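Local coordinates for protein putative hydrolase (Bacteroides ovatus, PDB 4HBS) that is of unknown function but folds as a five-bladed beta-propeller and is probably a hydrolase, perhaps acting on carbohydrates, at residues Tyr277-Thr280 / Gln281-Glu284; Arg254-Gly257 / Ser258-Tyr262; Ser212-Asp215 / Asn216-Asp219. All coordinates share one frame; numbering follows the deposited sequence.

Contact 1: residues Tyr277-Thr280 / Gln281-Glu284; sequences YPST and QDAE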
loop_
_atom_site.group_PDB
_atom_site.type_symbol
_atom_site.label_atom_id
_atom_site.label_comp_id
_atom_site.label_asym_id
_atom_site.label_seq_id
_atom_site.Cartn_x
_atom_site.Cartn_y
_atom_site.Cartn_z
ATOM N N TYR A 277 -18.904 2.914 -16.420
ATOM C CA TYR A 277 -18.512 3.057 -15.016
ATOM C C TYR A 277 -19.774 2.966 -14.142
ATOM O O TYR A 277 -20.733 3.689 -14.408
ATOM C CB TYR A 277 -17.783 4.390 -14.803
ATOM C CG TYR A 277 -17.587 4.749 -13.348
ATOM C CD1 TYR A 277 -16.612 4.119 -12.577
ATOM C CD2 TYR A 277 -18.387 5.706 -12.732
ATOM C CE1 TYR A 277 -16.434 4.440 -11.232
ATOM C CE2 TYR A 277 -18.216 6.037 -11.388
ATOM C CZ TYR A 277 -17.240 5.401 -10.642
ATOM O OH TYR A 277 -17.080 5.723 -9.322
ATOM N N PRO A 278 -19.827 2.061 -13.142
ATOM C CA PRO A 278 -21.066 1.902 -12.374
ATOM C C PRO A 278 -21.303 2.979 -11.341
ATOM O O PRO A 278 -20.354 3.582 -10.844
ATOM C CB PRO A 278 -20.852 0.554 -11.673
ATOM C CG PRO A 278 -19.405 0.499 -11.461
ATOM C CD PRO A 278 -18.813 1.081 -12.705
ATOM N N SER A 279 -22.568 3.157 -10.943
ATOM C CA SER A 279 -22.891 4.063 -9.848
ATOM C C SER A 279 -22.379 3.418 -8.561
ATOM O O SER A 279 -22.266 2.192 -8.507
ATOM C CB SER A 279 -24.396 4.303 -9.773
ATOM O OG SER A 279 -25.076 3.119 -9.392
ATOM N N THR A 280 -22.046 4.216 -7.546
ATOM C CA THR A 280 -21.567 3.677 -6.256
ATOM C C THR A 280 -22.573 2.624 -5.711
ATOM O O THR A 280 -22.164 1.539 -5.299
ATOM C CB THR A 280 -21.324 4.826 -5.275
ATOM O OG1 THR A 280 -20.127 5.486 -5.679
ATOM C CG2 THR A 280 -21.204 4.362 -3.830
ATOM N N GLN A 281 -23.885 2.946 -5.770
ATOM C CA GLN A 281 -24.977 2.060 -5.344
ATOM C C GLN A 281 -24.868 0.706 -6.054
ATOM O O GLN A 281 -24.953 -0.332 -5.397
ATOM C CB GLN A 281 -26.327 2.732 -5.662
ATOM C CG GLN A 281 -27.566 2.000 -5.159
ATOM C CD GLN A 281 -28.825 2.676 -5.677
ATOM O OE1 GLN A 281 -29.104 3.845 -5.356
ATOM N NE2 GLN A 281 -29.596 1.979 -6.521
ATOM N N ASP A 282 -24.647 0.727 -7.395
ATOM C CA ASP A 282 -24.508 -0.496 -8.191
ATOM C C ASP A 282 -23.205 -1.229 -7.911
ATOM O O ASP A 282 -23.212 -2.455 -7.891
ATOM C CB ASP A 282 -24.621 -0.202 -9.685
ATOM C CG ASP A 282 -26.036 0.109 -10.129
ATOM O OD1 ASP A 282 -26.985 -0.547 -9.617
ATOM O OD2 ASP A 282 -26.198 0.976 -11.015
ATOM N N ALA A 283 -22.090 -0.513 -7.696
ATOM C CA ALA A 283 -20.818 -1.174 -7.383
ATOM C C ALA A 283 -20.920 -1.943 -6.036
ATOM O O ALA A 283 -20.380 -3.041 -5.932
ATOM C CB ALA A 283 -19.689 -0.157 -7.334
ATOM N N GLU A 284 -21.670 -1.404 -5.045
ATOM C CA GLU A 284 -21.861 -2.054 -3.739
ATOM C C GLU A 284 -22.767 -3.308 -3.841
ATOM O O GLU A 284 -22.528 -4.288 -3.123
ATOM C CB GLU A 284 -22.428 -1.058 -2.725
ATOM C CG GLU A 284 -21.402 -0.021 -2.317
ATOM C CD GLU A 284 -21.843 0.943 -1.237
ATOM O OE1 GLU A 284 -22.572 0.514 -0.312
ATOM O OE2 GLU A 284 -21.396 2.113 -1.273
#

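Contact 2: residues Arg254-Gly257 / Ser258-Tyr262; sequences RDLG and SQWEY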
loop_
_atom_site.group_PDB
_atom_site.type_symbol
_atom_site.label_atom_id
_atom_site.label_comp_id
_atom_site.label_asym_id
_atom_site.label_seq_id
_atom_site.Cartn_x
_atom_site.Cartn_y
_atom_site.Cartn_z
ATOM N N ARG A 254 -2.731 -5.876 -21.350
ATOM C CA ARG A 254 -1.778 -5.611 -20.256
ATOM C C ARG A 254 -1.400 -4.109 -20.174
ATOM O O ARG A 254 -0.673 -3.732 -19.255
ATOM C CB ARG A 254 -0.527 -6.488 -20.382
ATOM C CG ARG A 254 -0.847 -7.952 -20.150
ATOM C CD ARG A 254 0.391 -8.819 -20.096
ATOM N NE ARG A 254 0.078 -10.237 -20.321
ATOM C CZ ARG A 254 -0.453 -11.067 -19.420
ATOM N NH1 ARG A 254 -0.759 -10.635 -18.196
ATOM N NH2 ARG A 254 -0.693 -12.336 -19.739
ATOM N N ASP A 255 -1.889 -3.260 -21.127
ATOM C CA ASP A 255 -1.702 -1.808 -21.067
ATOM C C ASP A 255 -2.704 -1.274 -20.034
ATOM O O ASP A 255 -3.909 -1.458 -20.201
ATOM C CB ASP A 255 -1.928 -1.149 -22.459
ATOM C CG ASP A 255 -1.494 0.311 -22.583
ATOM O OD1 ASP A 255 -1.368 0.985 -21.539
ATOM O OD2 ASP A 255 -1.326 0.791 -23.734
ATOM N N LEU A 256 -2.227 -0.636 -18.968
ATOM C CA LEU A 256 -3.114 -0.068 -17.951
ATOM C C LEU A 256 -4.077 0.973 -18.588
ATOM O O LEU A 256 -5.218 1.095 -18.145
ATOM C CB LEU A 256 -2.277 0.561 -16.813
ATOM C CG LEU A 256 -2.982 0.981 -15.527
ATOM C CD1 LEU A 256 -3.905 -0.111 -15.006
ATOM C CD2 LEU A 256 -1.962 1.313 -14.471
ATOM N N GLY A 257 -3.630 1.647 -19.659
ATOM C CA GLY A 257 -4.441 2.613 -20.393
ATOM C C GLY A 257 -5.499 2.037 -21.329
ATOM O O GLY A 257 -6.202 2.812 -21.985
ATOM N N SER A 258 -5.638 0.669 -21.414
ATOM C CA SER A 258 -6.660 -0.013 -22.237
ATOM C C SER A 258 -8.048 0.350 -21.804
ATOM O O SER A 258 -8.216 0.920 -20.728
ATOM C CB SER A 258 -6.550 -1.527 -22.087
ATOM O OG SER A 258 -5.236 -2.019 -22.207
ATOM N N GLN A 259 -9.062 -0.074 -22.572
ATOM C CA GLN A 259 -10.453 0.158 -22.195
ATOM C C GLN A 259 -10.780 -0.651 -20.945
ATOM O O GLN A 259 -10.415 -1.829 -20.849
ATOM C CB GLN A 259 -11.415 -0.207 -23.339
ATOM C CG GLN A 259 -12.893 -0.093 -22.961
ATOM C CD GLN A 259 -13.746 0.347 -24.123
ATOM O OE1 GLN A 259 -13.998 -0.422 -25.054
ATOM N NE2 GLN A 259 -14.198 1.603 -24.109
ATOM N N TRP A 260 -11.429 -0.006 -19.977
ATOM C CA TRP A 260 -11.821 -0.660 -18.737
ATOM C C TRP A 260 -13.231 -1.184 -18.864
ATOM O O TRP A 260 -14.060 -0.569 -19.543
ATOM C CB TRP A 260 -11.747 0.314 -17.549
ATOM C CG TRP A 260 -10.367 0.607 -17.058
ATOM C CD1 TRP A 260 -9.193 0.434 -17.731
ATOM C CD2 TRP A 260 -10.028 1.206 -15.806
ATOM N NE1 TRP A 260 -8.137 0.840 -16.950
ATOM C CE2 TRP A 260 -8.620 1.316 -15.761
ATOM C CE3 TRP A 260 -10.776 1.654 -14.708
ATOM C CZ2 TRP A 260 -7.948 1.828 -14.649
ATOM C CZ3 TRP A 260 -10.109 2.165 -13.612
ATOM C CH2 TRP A 260 -8.714 2.287 -13.606
ATOM N N GLU A 261 -13.500 -2.329 -18.225
ATOM C CA GLU A 261 -14.837 -2.902 -18.139
ATOM C C GLU A 261 -15.038 -3.327 -16.698
ATOM O O GLU A 261 -14.095 -3.768 -16.043
ATOM C CB GLU A 261 -15.099 -4.015 -19.147
ATOM C CG GLU A 261 -14.050 -5.098 -19.218
ATOM C CD GLU A 261 -14.433 -6.244 -20.136
ATOM O OE1 GLU A 261 -15.386 -6.087 -20.936
ATOM O OE2 GLU A 261 -13.777 -7.308 -20.049
ATOM N N TYR A 262 -16.243 -3.107 -16.187
ATOM C CA TYR A 262 -16.596 -3.268 -14.787
ATOM C C TYR A 262 -17.513 -4.450 -14.569
ATOM O O TYR A 262 -18.502 -4.593 -15.283
ATOM C CB TYR A 262 -17.282 -1.962 -14.307
ATOM C CG TYR A 262 -16.470 -0.725 -14.639
ATOM C CD1 TYR A 262 -16.582 -0.106 -15.880
ATOM C CD2 TYR A 262 -15.531 -0.224 -13.746
ATOM C CE1 TYR A 262 -15.775 0.976 -16.226
ATOM C CE2 TYR A 262 -14.732 0.873 -14.072
ATOM C CZ TYR A 262 -14.871 1.482 -15.310
ATOM O OH TYR A 262 -14.098 2.560 -15.669
#

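Contact 3: residues Ser212-Asp215 / Asn216-Asp219; sequences SRND and NFND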
loop_
_atom_site.group_PDB
_atom_site.type_symbol
_atom_site.label_atom_id
_atom_site.label_comp_id
_atom_site.label_asym_id
_atom_site.label_seq_id
_atom_site.Cartn_x
_atom_site.Cartn_y
_atom_site.Cartn_z
ATOM N N SER A 212 5.110 10.586 -18.697
ATOM C CA SER A 212 3.825 11.164 -19.105
ATOM C C SER A 212 2.809 11.052 -17.993
ATOM O O SER A 212 2.866 10.110 -17.207
ATOM C CB SER A 212 3.298 10.487 -20.377
ATOM O OG SER A 212 2.592 9.280 -20.141
ATOM N N ARG A 213 1.878 12.006 -17.942
ATOM C CA ARG A 213 0.805 12.033 -16.954
ATOM C C ARG A 213 -0.510 12.432 -17.621
ATOM O O ARG A 213 -0.532 13.369 -18.429
ATOM C CB ARG A 213 1.136 12.989 -15.791
ATOM C CG ARG A 213 1.388 14.450 -16.184
ATOM C CD ARG A 213 1.961 15.259 -15.040
ATOM N NE ARG A 213 0.983 15.444 -13.970
ATOM C CZ ARG A 213 1.228 16.043 -12.803
ATOM N NH1 ARG A 213 2.440 16.524 -12.532
ATOM N NH2 ARG A 213 0.265 16.158 -11.893
ATOM N N ASN A 214 -1.593 11.691 -17.318
ATOM C CA ASN A 214 -2.935 11.991 -17.805
ATOM C C ASN A 214 -3.749 12.276 -16.585
ATOM O O ASN A 214 -4.389 11.379 -16.057
ATOM C CB ASN A 214 -3.510 10.834 -18.628
ATOM C CG ASN A 214 -4.874 11.112 -19.238
ATOM O OD1 ASN A 214 -5.499 12.159 -19.017
ATOM N ND2 ASN A 214 -5.366 10.177 -20.026
ATOM N N ASP A 215 -3.725 13.526 -16.115
ATOM C CA ASP A 215 -4.458 13.896 -14.895
ATOM C C ASP A 215 -5.985 13.796 -15.038
ATOM O O ASP A 215 -6.660 13.758 -14.015
ATOM C CB ASP A 215 -4.071 15.284 -14.422
ATOM C CG ASP A 215 -2.627 15.339 -14.004
ATOM O OD1 ASP A 215 -1.755 15.458 -14.894
ATOM O OD2 ASP A 215 -2.354 15.170 -12.797
ATOM N N ASN A 216 -6.519 13.712 -16.287
ATOM C CA ASN A 216 -7.956 13.554 -16.558
ATOM C C ASN A 216 -8.279 12.099 -17.009
ATOM O O ASN A 216 -9.240 11.902 -17.753
ATOM C CB ASN A 216 -8.424 14.558 -17.643
ATOM C CG ASN A 216 -7.900 15.978 -17.476
ATOM O OD1 ASN A 216 -8.292 16.708 -16.550
ATOM N ND2 ASN A 216 -7.020 16.416 -18.380
ATOM N N PHE A 217 -7.499 11.088 -16.534
ATOM C CA PHE A 217 -7.706 9.668 -16.870
ATOM C C PHE A 217 -9.140 9.228 -16.427
ATOM O O PHE A 217 -9.914 8.750 -17.254
ATOM C CB PHE A 217 -6.600 8.808 -16.211
ATOM C CG PHE A 217 -6.587 7.358 -16.612
ATOM C CD1 PHE A 217 -6.204 6.981 -17.887
ATOM C CD2 PHE A 217 -6.876 6.364 -15.692
ATOM C CE1 PHE A 217 -6.185 5.636 -18.259
ATOM C CE2 PHE A 217 -6.872 5.022 -16.066
ATOM C CZ PHE A 217 -6.523 4.665 -17.350
ATOM N N ASN A 218 -9.486 9.449 -15.145
ATOM C CA ASN A 218 -10.833 9.212 -14.584
ATOM C C ASN A 218 -11.299 10.417 -13.826
ATOM O O ASN A 218 -10.483 11.242 -13.408
ATOM C CB ASN A 218 -10.876 8.048 -13.554
ATOM C CG ASN A 218 -10.391 6.704 -13.970
ATOM O OD1 ASN A 218 -10.382 6.345 -15.152
ATOM N ND2 ASN A 218 -10.179 5.852 -12.968
ATOM N N ASP A 219 -12.602 10.473 -13.559
ATOM C CA ASP A 219 -13.211 11.420 -12.626
ATOM C C ASP A 219 -14.104 10.562 -11.701
ATOM O O ASP A 219 -15.078 11.036 -11.135
ATOM C CB ASP A 219 -13.959 12.555 -13.352
ATOM C CG ASP A 219 -15.189 12.156 -14.134
ATOM O OD1 ASP A 219 -15.332 10.947 -14.451
ATOM O OD2 ASP A 219 -15.995 13.056 -14.462
#

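Contact 1: residues Tyr277-Thr280 / Gln281-Glu284
Ser279 caps the first turn of helix 280-285 by turning its hydroxyl forward onto Asp282, three residues further on. It is the N-cap residue: Ser279 OG accepts from Asp282 N at 3.1 Å, over a fairly straight N-H...O path of 155°, and so satisfies a first-turn amide. The torsion that sets OG between the backbone N and the carbonyl carbon of Ser279 (chi1 67°) swings the oxygen over this amide. The same hydroxyl donates a weak bond to the Asp282 carboxylate, Ser279 OG to Asp282 OD2 2.9 Å, so that a single oxygen meets both the backbone and the side chain of Asp282. The ordinary helical bonds begin alongside. Ala283 N reaches Ser279 O at 2.8 Å, and Glu284 N reaches Thr280 O at 3.0 Å. Further along, Asp282 O accepts from the Ser286 hydroxyl. Before the cap in sequence, Pro278 CG lies 4.2 Å from Ala283 CB, a loose apolar touch, and the other neighbours of Pro278 include Tyr262 of strand 260-265 and Tyr224. Thr280 and Glu284 run side by side in the same direction. Glu284 OE2, which is hydrogen-bonded to Ser242 OG, also lies 3.4 Å from the methyl carbon CG2 of Thr280.

Contact 2: residues Arg254-Gly257 / Ser258-Tyr262
Asp255 and Ser258 close a type I beta turn, and Trp260, two residues past it, fastens its indole to the same bend. The turn lies between strands 245-251 and 260-265, adjacent strands in one blade of the propeller. Its closing bond runs from Ser258 N to Asp255 O, 3.0 Å. The Ser258 hydroxyl donates to that oxygen too, although the modelled length is too short to be trusted. With OG beside its own backbone N (chi1 -47°), the Ser258 hydroxyl lies on the same carbonyl that takes up its amide. Within the turn, Leu256 O accepts the indole N-H: Trp260 NE1 donates to it at 3.2 Å and 165°. The acceptor lies in the ring plane, at the pyrrole edge, and the N-H comes in almost in line with the C=O of Leu256. The indole nitrogen of this buried residue is thereby satisfied, and the ring's position is tied to the turn. The Asp255 side chain adds an Asx turn, its OD1 accepting from Gly257 N at 3.0 Å, the amide approaching from above the carboxylate plane. A second shell holds these groups in place. Gln171 of strand 169-178 grips both OD1 of Asp255 and the amide of Leu256 with the two ends of its own amide, so the neighbouring blade helps set the turn. Thr253 OG1 accepts from Asp255 N and is hydrogen-bonded to Ser258 OG. Leu238 and Leu173 pack against both Leu256 and Trp260, whose side chains meet loosely, Leu256 CD1 standing 4.5 Å from Trp260 CZ2.

Contact 3: residues Ser212-Asp215 / Asn216-Asp219
The Phe217 ring meets the Asn214 amide edge-on: Asn214 ND2 lies near the ring plane, 3.9 Å from Phe217 CD1, and the two planes stand 80° apart. With CG opposite the backbone N (chi1 -176°), the amide of Asn214 reaches forward over the type I beta turn that runs from Asn214 to Phe217. Its OD1 takes a weak bond from Asn216 N at 3.3 Å, while Phe217 N closes the turn on Asn214 O at 3.2 Å. The other flat pair is the guanidinium of Arg213 and the carboxylate of Asp215. Arg213 grips this carboxylate side-on with two nitrogens. Arg213 NE meets the syn lone pair of Asp215 OD1 at 2.9 Å, with OD1 somewhat tilted from the guanidinium plane. Arg213 NH2 meets Asp215 OD2, also at 2.9 Å, in that plane. Two bonds fix the rotation of the carboxylate, and Tyr158 OH is a further partner of OD2, as Arg136 O is of Arg213 NH2. Replacing Asp215 by alanine removes the carboxylate and would probably cost the guanidinium this charge partner and Tyr158 OH this hydrogen bond. The segment bends within strand 210-218, an outermost strand of its four-stranded sheet. Strand 187-197 lies alongside, with Asn214 bonded through the backbone to Leu193 and Asn218 to Thr191; Phe217 packs on Leu193 and Asp215 on Cys192.

From the N terminus, contact 3 comes first, closing a turn within strand 210-218, the last strand of its blade. Contact 2 follows, closing a type I turn within the loop that joins strands 245-251 and 260-265 of the next blade. Contact 1 comes last, where the chain leaves strand 271-274 and starts helix 280-285 on its way to strand 298-303 of the following blade. The three lie in series, none nested or crossed. Contacts 2 and 3 meet across the blade boundary, Trp260 CZ2 lying 3.7 Å from Phe217 CE2, while contacts 1 and 2 meet through Pro278 CD, 3.5 Å from Tyr262 CG. Contacts 1 and 3 do not touch; their nearest atoms are about 6 Å apart.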